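Side-chain contacts in 3-alpha-hydroxysteroid dehydrogenase (Pseudomonas sp., PDB 2DKN), which catalyses the reversible oxidation of 3-alpha-hydroxysteroids to 3-oxosteroids with a nicotinamide dinucleotide coenzyme, and is seen here with NADH bound: residues A[43-46]-A[47-50]; A[85-88]-A[89-93]. All coordinates share one frame; numbering follows the deposited sequence.

Interaction 1 of 2, residues A[43-46]-A[47-50]; sequences STPG and GRET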
ATOM      1  N   SER A  43      -1.462  13.472  23.539  1.00  8.45           N
ATOM      2  CA  SER A  43      -0.270  12.909  24.181  1.00  9.24           C
ATOM      3  C   SER A  43      -0.483  12.514  25.647  1.00 10.14           C
ATOM      4  O   SER A  43       0.451  12.044  26.289  1.00 10.90           O
ATOM      5  CB  SER A  43       0.929  13.855  24.058  1.00  9.41           C
ATOM      6  OG  SER A  43       0.843  14.958  24.970  1.00  9.64           O
ATOM      7  N   THR A  44      -1.687  12.724  26.184  1.00  9.43           N
ATOM      8  CA  THR A  44      -1.986  12.241  27.548  1.00 11.68           C
ATOM      9  C   THR A  44      -3.292  11.469  27.605  1.00 12.31           C
ATOM     10  O   THR A  44      -4.179  11.707  26.783  1.00 10.12           O
ATOM     11  CB  THR A  44      -2.091  13.394  28.559  1.00 12.78           C
ATOM     12  OG1 THR A  44      -3.192  14.224  28.196  1.00 12.96           O
ATOM     13  CG2 THR A  44      -0.803  14.209  28.570  1.00 14.54           C
ATOM     14  N   PRO A  45      -3.421  10.543  28.584  1.00 13.42           N
ATOM     15  CA  PRO A  45      -4.667   9.781  28.700  1.00 13.24           C
ATOM     16  C   PRO A  45      -5.870  10.710  28.831  1.00 14.07           C
ATOM     17  O   PRO A  45      -6.927  10.455  28.232  1.00 12.29           O
ATOM     18  CB  PRO A  45      -4.466   8.974  29.987  1.00 14.26           C
ATOM     19  CG  PRO A  45      -2.971   8.788  30.073  1.00 14.04           C
ATOM     20  CD  PRO A  45      -2.431  10.133  29.602  1.00 13.67           C
ATOM     21  N   GLY A  46      -5.694  11.794  29.586  1.00 13.21           N
ATOM     22  CA  GLY A  46      -6.756  12.786  29.761  1.00 13.48           C
ATOM     23  C   GLY A  46      -7.205  13.459  28.473  1.00 12.05           C
ATOM     24  O   GLY A  46      -8.403  13.586  28.224  1.00 12.03           O
ATOM     25  N   GLY A  47      -6.253  13.901  27.655  1.00 11.30           N
ATOM     26  CA  GLY A  47      -6.578  14.493  26.365  1.00 10.66           C
ATOM     27  C   GLY A  47      -7.262  13.494  25.449  1.00 10.58           C
ATOM     28  O   GLY A  47      -8.194  13.824  24.747  1.00  8.92           O
ATOM     29  N   ARG A  48      -6.788  12.257  25.452  1.00 11.38           N
ATOM     30  CA  ARG A  48      -7.414  11.259  24.606  1.00 11.21           C
ATOM     31  C   ARG A  48      -8.874  11.026  25.006  1.00 12.66           C
ATOM     32  O   ARG A  48      -9.753  10.902  24.142  1.00 12.45           O
ATOM     33  CB  ARG A  48      -6.604   9.964  24.649  1.00  9.42           C
ATOM     34  CG  ARG A  48      -5.210  10.132  24.088  1.00  9.02           C
ATOM     35  CD  ARG A  48      -4.318   9.028  24.620  1.00  8.91           C
ATOM     36  NE  ARG A  48      -2.895   9.365  24.528  1.00  7.93           N
ATOM     37  CZ  ARG A  48      -1.980   8.879  25.354  1.00  8.45           C
ATOM     38  NH1 ARG A  48      -2.349   8.057  26.330  1.00  8.94           N
ATOM     39  NH2 ARG A  48      -0.710   9.237  25.240  1.00  6.72           N
ATOM     40  N   GLU A  49      -9.114  10.985  26.318  1.00 13.37           N
ATOM     41  CA  GLU A  49     -10.444  10.761  26.889  1.00 16.98           C
ATOM     42  C   GLU A  49     -11.403  11.849  26.430  1.00 15.05           C
ATOM     43  O   GLU A  49     -12.527  11.567  25.990  1.00 12.93           O
ATOM     44  CB  GLU A  49     -10.317  10.786  28.412  1.00 19.26           C
ATOM     45  CG  GLU A  49     -11.434  10.160  29.214  1.00 22.86           C
ATOM     46  CD  GLU A  49     -11.082  10.139  30.702  1.00 23.65           C
ATOM     47  OE1 GLU A  49     -10.692  11.204  31.235  1.00 26.35           O
ATOM     48  OE2 GLU A  49     -11.160   9.055  31.330  1.00 27.52           O
ATOM     49  N   THR A  50     -10.933  13.093  26.514  1.00 13.82           N
ATOM     50  CA  THR A  50     -11.689  14.250  26.038  1.00 14.99           C
ATOM     51  C   THR A  50     -12.035  14.110  24.575  1.00 13.40           C
ATOM     52  O   THR A  50     -13.193  14.256  24.186  1.00 13.42           O
ATOM     53  CB  THR A  50     -10.903  15.564  26.249  1.00 16.21           C
ATOM     54  OG1 THR A  50     -10.717  15.760  27.655  1.00 18.77           O
ATOM     55  CG2 THR A  50     -11.659  16.743  25.673  1.00 18.47           C
TER

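Interaction 2 of 2, residues A[85-88]-A[89-93]; sequences VNYF and GVSAL. With NAI (1,4-dihydronicotinamide adenine dinucleotide), chain C.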
ATOM      1  N   VAL A  85       2.211  10.328  21.614  1.00  7.58           N
ATOM      2  CA  VAL A  85       1.313  10.787  20.544  1.00  7.91           C
ATOM      3  C   VAL A  85       1.241   9.748  19.433  1.00  8.08           C
ATOM      4  O   VAL A  85       0.155   9.338  19.039  1.00  7.45           O
ATOM      5  CB  VAL A  85       1.734  12.150  19.931  1.00  9.47           C
ATOM      6  CG1 VAL A  85       0.652  12.623  18.958  1.00  9.37           C
ATOM      7  CG2 VAL A  85       1.885  13.166  20.999  1.00 10.46           C
ATOM      8  N   ASN A  86       2.396   9.332  18.918  1.00  5.81           N
ATOM      9  CA  ASN A  86       2.399   8.500  17.716  1.00  6.16           C
ATOM     10  C   ASN A  86       1.851   7.108  17.938  1.00  6.86           C
ATOM     11  O   ASN A  86       1.315   6.492  16.999  1.00  7.86           O
ATOM     12  CB  ASN A  86       3.795   8.384  17.110  1.00  6.66           C
ATOM     13  CG  ASN A  86       4.291   9.699  16.528  1.00  6.93           C
ATOM     14  OD1 ASN A  86       3.601  10.709  16.603  1.00  7.90           O
ATOM     15  ND2 ASN A  86       5.491   9.682  15.931  1.00  7.47           N
ATOM     16  N   TYR A  87       2.043   6.580  19.147  1.00  5.60           N
ATOM     17  CA  TYR A  87       1.476   5.277  19.461  1.00  6.57           C
ATOM     18  C   TYR A  87       0.158   5.398  20.239  1.00  7.30           C
ATOM     19  O   TYR A  87      -0.901   4.987  19.743  1.00  8.64           O
ATOM     20  CB  TYR A  87       2.448   4.364  20.221  1.00  6.82           C
ATOM     21  CG  TYR A  87       1.902   2.962  20.296  1.00  7.04           C
ATOM     22  CD1 TYR A  87       2.124   2.044  19.261  1.00  7.95           C
ATOM     23  CD2 TYR A  87       1.122   2.562  21.373  1.00  7.85           C
ATOM     24  CE1 TYR A  87       1.599   0.755  19.317  1.00  7.12           C
ATOM     25  CE2 TYR A  87       0.595   1.290  21.430  1.00  7.97           C
ATOM     26  CZ  TYR A  87       0.829   0.394  20.409  1.00  8.07           C
ATOM     27  OH  TYR A  87       0.282  -0.878  20.495  1.00  8.68           O
ATOM     28  N   PHE A  88       0.224   5.964  21.436  1.00  6.58           N
ATOM     29  CA  PHE A  88      -0.924   5.949  22.338  1.00  8.38           C
ATOM     30  C   PHE A  88      -2.035   6.916  21.939  1.00  8.30           C
ATOM     31  O   PHE A  88      -3.214   6.643  22.198  1.00  8.15           O
ATOM     32  CB  PHE A  88      -0.470   6.117  23.801  1.00  8.12           C
ATOM     33  CG  PHE A  88       0.266   4.920  24.316  1.00  8.27           C
ATOM     34  CD1 PHE A  88      -0.436   3.787  24.716  1.00  8.41           C
ATOM     35  CD2 PHE A  88       1.656   4.891  24.321  1.00  7.25           C
ATOM     36  CE1 PHE A  88       0.245   2.662  25.144  1.00  7.51           C
ATOM     37  CE2 PHE A  88       2.342   3.769  24.770  1.00  7.29           C
ATOM     38  CZ  PHE A  88       1.640   2.664  25.173  1.00  7.34           C
ATOM     39  N   GLY A  89      -1.693   8.031  21.286  1.00  7.90           N
ATOM     40  CA  GLY A  89      -2.736   8.906  20.703  1.00  7.88           C
ATOM     41  C   GLY A  89      -3.560   8.229  19.593  1.00  8.25           C
ATOM     42  O   GLY A  89      -4.687   8.630  19.280  1.00 10.30           O
ATOM     43  N   VAL A  90      -2.959   7.236  18.952  1.00  6.33           N
ATOM     44  CA  VAL A  90      -3.639   6.424  17.958  1.00  6.95           C
ATOM     45  C   VAL A  90      -4.406   5.298  18.652  1.00  7.85           C
ATOM     46  O   VAL A  90      -5.622   5.131  18.470  1.00  6.92           O
ATOM     47  CB  VAL A  90      -2.630   5.802  16.954  1.00  5.69           C
ATOM     48  CG1 VAL A  90      -3.352   4.808  16.011  1.00  6.42           C
ATOM     49  CG2 VAL A  90      -1.888   6.913  16.179  1.00  5.25           C
ATOM     50  N   SER A  91      -3.699   4.523  19.465  1.00  7.09           N
ATOM     51  CA  SER A  91      -4.321   3.306  20.001  1.00  7.92           C
ATOM     52  C   SER A  91      -5.523   3.635  20.876  1.00  6.97           C
ATOM     53  O   SER A  91      -6.532   2.936  20.830  1.00  6.90           O
ATOM     54  CB  SER A  91      -3.293   2.448  20.749  1.00  7.77           C
ATOM     55  OG  SER A  91      -2.793   3.123  21.883  1.00  8.38           O
ATOM     56  N   ALA A  92      -5.427   4.697  21.667  1.00  7.38           N
ATOM     57  CA  ALA A  92      -6.530   5.029  22.584  1.00  8.00           C
ATOM     58  C   ALA A  92      -7.748   5.509  21.818  1.00  8.37           C
ATOM     59  O   ALA A  92      -8.877   5.287  22.261  1.00 10.04           O
ATOM     60  CB  ALA A  92      -6.106   6.063  23.628  1.00  8.57           C
ATOM     61  N   LEU A  93      -7.533   6.162  20.676  1.00  8.49           N
ATOM     62  CA  LEU A  93      -8.659   6.605  19.856  1.00  8.87           C
ATOM     63  C   LEU A  93      -9.301   5.418  19.153  1.00  8.14           C
ATOM     64  O   LEU A  93     -10.518   5.339  19.079  1.00  8.37           O
ATOM     65  CB  LEU A  93      -8.249   7.696  18.872  1.00 10.82           C
ATOM     66  CG  LEU A  93      -8.516   9.073  19.507  1.00 13.40           C
ATOM     67  CD1 LEU A  93      -7.714   9.267  20.782  1.00 13.79           C
ATOM     68  CD2 LEU A  93      -8.221  10.135  18.542  1.00 16.70           C
TER
HETATM   69  PA  NAI C4000       1.827  18.163  10.451  1.00  9.54           P
HETATM   70  O1A NAI C4000       2.650  18.614  11.587  1.00  9.77           O
HETATM   71  O2A NAI C4000       1.589  19.125   9.350  1.00  8.48           O
HETATM   72  O5B NAI C4000       0.399  17.670  10.984  1.00  9.71           O
HETATM   73  C5B NAI C4000       0.292  16.877  12.130  1.00  9.96           C
HETATM   74  C4B NAI C4000      -0.893  17.399  12.931  1.00  8.82           C
HETATM   75  O4B NAI C4000      -0.957  16.567  14.074  1.00  9.49           O
HETATM   76  C3B NAI C4000      -0.708  18.841  13.402  1.00  9.08           C
HETATM   77  O3B NAI C4000      -1.869  19.614  13.165  1.00  8.38           O
HETATM   78  C2B NAI C4000      -0.527  18.651  14.897  1.00  8.70           C
HETATM   79  O2B NAI C4000      -0.968  19.739  15.680  1.00  7.34           O
HETATM   80  C1B NAI C4000      -1.297  17.355  15.173  1.00  8.05           C
HETATM   81  N9A NAI C4000      -0.791  16.852  16.457  1.00  7.59           N
HETATM   82  C8A NAI C4000       0.519  16.587  16.803  1.00  7.93           C
HETATM   83  N7A NAI C4000       0.532  16.234  18.113  1.00  7.70           N
HETATM   84  C5A NAI C4000      -0.741  16.295  18.605  1.00  7.61           C
HETATM   85  C6A NAI C4000      -1.306  16.062  19.864  1.00  8.17           C
HETATM   86  N6A NAI C4000      -0.562  15.844  20.969  1.00  9.12           N
HETATM   87  N1A NAI C4000      -2.670  16.218  20.017  1.00  7.92           N
HETATM   88  C2A NAI C4000      -3.469  16.603  18.963  1.00  7.95           C
HETATM   89  N3A NAI C4000      -2.919  16.838  17.723  1.00  6.84           N
HETATM   90  C4A NAI C4000      -1.571  16.695  17.558  1.00  7.69           C
HETATM   91  O3  NAI C4000       2.546  16.820   9.949  1.00 10.14           O
HETATM   92  PN  NAI C4000       2.079  15.807   8.786  1.00  9.41           P
HETATM   93  O1N NAI C4000       0.764  16.159   8.224  1.00  9.97           O
HETATM   94  O2N NAI C4000       3.222  15.696   7.862  1.00  9.76           O
HETATM   95  O5D NAI C4000       1.974  14.455   9.643  1.00  9.51           O
HETATM   96  C5D NAI C4000       0.778  13.688   9.667  1.00  7.74           C
HETATM   97  C4D NAI C4000       1.191  12.254   9.975  1.00  7.85           C
HETATM   98  O4D NAI C4000       1.992  11.790   8.894  1.00  7.19           O
HETATM   99  C3D NAI C4000       2.049  12.124  11.231  1.00  7.92           C
HETATM  100  O3D NAI C4000       1.643  10.941  11.908  1.00  7.42           O
HETATM  101  C2D NAI C4000       3.448  11.879  10.671  1.00  8.05           C
HETATM  102  O2D NAI C4000       4.214  11.089  11.538  1.00  8.01           O
HETATM  103  C1D NAI C4000       3.133  11.122   9.389  1.00  8.55           C
HETATM  104  N1N NAI C4000       4.242  11.158   8.397  1.00  8.49           N
HETATM  105  C2N NAI C4000       4.660  12.355   7.886  1.00  8.47           C
HETATM  106  C3N NAI C4000       5.688  12.382   6.957  1.00  9.57           C
HETATM  107  C7N NAI C4000       6.113  13.693   6.345  1.00  8.97           C
HETATM  108  O7N NAI C4000       7.242  13.642   5.543  1.00 10.32           O
HETATM  109  N7N NAI C4000       5.426  14.832   6.559  1.00  9.12           N
HETATM  110  C4N NAI C4000       6.295  11.183   6.534  1.00 10.56           C
HETATM  111  C5N NAI C4000       5.822   9.956   7.043  1.00 10.10           C
HETATM  112  C6N NAI C4000       4.797   9.970   7.979  1.00  9.94           C

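Interaction 1 of 2, residues A[43-46]-A[47-50]
Thr-44 and Gly-47 open the first turn of helix 45-59, where the carbonyls of Thr-44, Pro-45 and Gly-46 take the amide N-H groups of Arg-48, Glu-49 and Thr-50 in ordinary i to i+4 bonds. Thr-44 is the N-cap: its OG1 accepts from the N of Gly-47 at 3.1 Å, with an N-H...O angle of 162°. With chi1 at 64°, OG1 sits between the backbone N and the carbonyl carbon, and from there it faces the first turn. Pro-45 follows in the first helical position, where the lack of an amide hydrogen costs no bond.

The Arg-48 side chain lies alongside Pro-45 and points the same way. Its CG stands beside its own backbone N, and the extended chain runs back along the first turn toward the start of the helix, CG passing 3.3 Å from Thr-44 O. The guanidinium then lies flat against the backbone at the cap: CZ is 3.7 Å from Thr-44 C, which sits over the centre of one face, while NH1 lies 3.5 Å from Pro-45 N nearer the rim. NH1 also packs against the proline ring, 3.9 Å from Pro-45 CG. Past the helix start, NH2 forms a salt bridge with Glu-136 and NE donates to Leu-42 O. An alanine here is likely to leave Glu-136 without its cationic mate and strip the cover from the Thr-44 to Pro-45 peptide.

Two devices thus meet at one helix end: a hydroxyl that satisfies an early amide, and an arginine whose charge, close to the N-terminal end of the helix, is probably offset by Glu-136.

Interaction 2 of 2, residues A[85-88]-A[89-93]
Tyr-87 O takes two backbone donors from the following turn, Ser-91 N and, weakly, Val-90 N, and has Ser-91 OG close by at 3.4 Å, all at a kink in helix 79-102 of this Rossmann fold. The straight bond is the one to Ser-91 N, at 2.8 Å with an N-H...O angle of 165° and the donor in the carbonyl plane. The helix widens to a pi-type turn over 85-88, and Val-90 N lacks the usual i to i-4 bond to Asn-86 O, which instead meets Val-90 CG2 at 3.3 Å.

Gly-89 is well suited to this bend. Its N makes a weak bond to Val-85 O, and a beta carbon on it would run into that same oxygen.

Ser-91 points its side chain back at the preceding turn. A chi1 of 64° sets OG between the backbone N and carbonyl carbon of Ser-91, up against Phe-88, 3.4 Å from CA and 3.7 Å from CD1 of that residue, and CE2 of Tyr-87 comes within 3.9 Å of the same oxygen. The two aromatic side chains also lean on each other, Tyr-87 CD2 standing over the centre of one face of the Phe-88 ring. Outward, Tyr-87 packs on helices 126-133 and 149-166, whereas Phe-88 reaches Met-131 and Arg-48.

One turn earlier the helix meets the coenzyme. Asn-86 is held by Val-72 N through its OD1, and Val-85 turns both methyls to the adenine of NADH: CG1 lies 3.7 Å from N7A, and CG2 is 3.6 Å from the exocyclic N6A.

In the fold
From the N terminus, interaction 1 comes first, starting helix 45-59 just after strand 38-39 at the sheet edge. Strand 65-68 then passes before the chain enters helix 79-102, which carries interaction 2 and leads to strand 108-112 in a beta-alpha-beta unit. The two contacts lie in series, neither nesting nor crossing, and each joins successive turns without closing a long loop. They nevertheless meet: Ser-43, in the loop before helix 45-59, has its CB 3.3 Å from Val-85 CG2, and between the helices Arg-48 CD is 3.6 Å from Ala-92 CB. Ser-43 and Val-85 both belong to the NADH pocket, so this junction sets the start of one helix and the middle of another beside the coenzyme.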